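Side-chain contact in metal-bound toxin (Helicobacter pylori, PDB 4NRN), which binds two zinc ions and, as a RelE-family toxin of the YafQ subfamily, probably acts as an RNA endonuclease in a toxin-antitoxin system: residues F56-C59 and L65-V68. Numbering follows the deposited sequence.
With ZN (zinc ion), chain C.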
loop_
_atom_site.group_PDB
_atom_site.type_symbol
_atom_site.label_atom_id
_atom_site.label_comp_id
_atom_site.label_asym_id
_atom_site.label_seq_id
_atom_site.Cartn_x
_atom_site.Cartn_y
_atom_site.Cartn_z
ATOM N N PHE A 56 -5.336 8.793 4.071
ATOM C CA PHE A 56 -5.095 7.572 3.320
ATOM C C PHE A 56 -4.610 7.909 1.910
ATOM O O PHE A 56 -5.115 8.835 1.280
ATOM C CB PHE A 56 -6.370 6.728 3.219
ATOM C CG PHE A 56 -6.674 5.927 4.451
ATOM C CD1 PHE A 56 -5.698 5.685 5.403
ATOM C CD2 PHE A 56 -7.932 5.384 4.638
ATOM C CE1 PHE A 56 -5.976 4.939 6.529
ATOM C CE2 PHE A 56 -8.216 4.629 5.763
ATOM C CZ PHE A 56 -7.236 4.411 6.708
ATOM N N ARG A 57 -3.632 7.148 1.425
ATOM C CA ARG A 57 -3.182 7.257 0.042
ATOM C C ARG A 57 -3.349 5.935 -0.684
ATOM O O ARG A 57 -3.560 4.883 -0.067
ATOM C CB ARG A 57 -1.730 7.733 -0.050
ATOM C CG ARG A 57 -1.495 9.120 0.512
ATOM C CD ARG A 57 -0.090 9.602 0.194
ATOM N NE ARG A 57 0.083 9.909 -1.220
ATOM C CZ ARG A 57 -0.084 11.119 -1.749
ATOM N NH1 ARG A 57 -0.443 12.148 -0.984
ATOM N NH2 ARG A 57 0.091 11.307 -3.049
ATOM N N GLU A 58 -3.237 6.001 -2.003
ATOM C CA GLU A 58 -3.535 4.876 -2.857
ATOM C C GLU A 58 -2.423 4.736 -3.883
ATOM O O GLU A 58 -2.162 5.654 -4.660
ATOM C CB GLU A 58 -4.871 5.129 -3.552
ATOM C CG GLU A 58 -5.540 3.908 -4.112
ATOM C CD GLU A 58 -6.877 4.254 -4.733
ATOM O OE1 GLU A 58 -7.920 3.912 -4.137
ATOM O OE2 GLU A 58 -6.886 4.888 -5.809
ATOM N N CYS A 59 -1.766 3.584 -3.875
ATOM C CA CYS A 59 -0.686 3.314 -4.808
ATOM C C CYS A 59 -1.095 2.199 -5.752
ATOM O O CYS A 59 -1.641 1.183 -5.326
ATOM C CB CYS A 59 0.601 2.916 -4.069
ATOM S SG CYS A 59 1.990 2.873 -5.183
ATOM N N LEU A 65 -4.368 -3.283 -8.939
ATOM C CA LEU A 65 -3.972 -3.844 -7.644
ATOM C C LEU A 65 -3.440 -2.706 -6.780
ATOM O O LEU A 65 -2.315 -2.236 -6.970
ATOM C CB LEU A 65 -2.904 -4.933 -7.773
ATOM C CG LEU A 65 -2.291 -5.352 -6.424
ATOM C CD1 LEU A 65 -3.254 -6.202 -5.611
ATOM C CD2 LEU A 65 -0.970 -6.088 -6.609
ATOM N N LEU A 66 -4.268 -2.278 -5.833
ATOM C CA LEU A 66 -4.029 -1.086 -5.027
ATOM C C LEU A 66 -3.418 -1.384 -3.655
ATOM O O LEU A 66 -3.816 -2.326 -2.963
ATOM C CB LEU A 66 -5.348 -0.323 -4.852
ATOM C CG LEU A 66 -6.183 -0.219 -6.137
ATOM C CD1 LEU A 66 -7.546 0.436 -5.887
ATOM C CD2 LEU A 66 -5.395 0.514 -7.234
ATOM N N LEU A 67 -2.433 -0.576 -3.280
ATOM C CA LEU A 67 -1.892 -0.577 -1.929
ATOM C C LEU A 67 -2.442 0.662 -1.248
ATOM O O LEU A 67 -2.038 1.781 -1.582
ATOM C CB LEU A 67 -0.368 -0.472 -1.972
ATOM C CG LEU A 67 0.507 -0.792 -0.751
ATOM C CD1 LEU A 67 1.844 -0.061 -0.893
ATOM C CD2 LEU A 67 -0.140 -0.462 0.582
ATOM N N VAL A 68 -3.373 0.478 -0.319
ATOM C CA VAL A 68 -3.876 1.609 0.447
ATOM C C VAL A 68 -3.049 1.726 1.714
ATOM O O VAL A 68 -2.936 0.773 2.488
ATOM C CB VAL A 68 -5.372 1.478 0.763
ATOM C CG1 VAL A 68 -5.840 2.663 1.591
ATOM C CG2 VAL A 68 -6.170 1.386 -0.534
HETATM ZN ZN ZN C . -5.938 5.265 -7.978
#
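The carbonyl oxygen of Cys-59 is gripped from segment 65-68 by two donors of unequal strength. Leu-67 N gives it a nearly straight hydrogen bond of 2.8 Å (170° at the hydrogen) in the carbonyl plane, and Leu-66 CA adds a CA-H...O contact of 3.3 Å. The return bond, Cys-59 N to Leu-67 O, spans 2.9 Å, its donor tilted 30° from the carbonyl plane. Two residues before Cys-59, Arg-57 O accepts the CA-H of Val-68, and CG1 of that valine lies 3.6 Å from the same Arg-57 O. These bonds join the antiparallel hairpin of strands 56-60 and 65-72, inside the mixed sheet of this RelE-family toxin, and the two sheet faces differ sharply. On one, CB of Cys-59 meets CB of Leu-67 at 4.1 Å, and both residues pack against helix 24-35. On the other, Glu-58 and Val-68 form a non-hydrogen-bonded antiparallel pair. CG of Glu-58 lies anti to the backbone N (chi1 -161°) and the chain beyond stays extended, carrying the carboxylate out to the metal, where OE2 binds zinc at 2.4 Å; His-47 and His-60 complete the protein ligands of this ion, while a second zinc is held by Glu-58 and His-86. Leu-66 CD1 comes obliquely to the carboxylate, 3.9 Å from Glu-58 OE1, giving it an apolar neighbour, and the same leucine side chain touches His-86, the predicted proton donor.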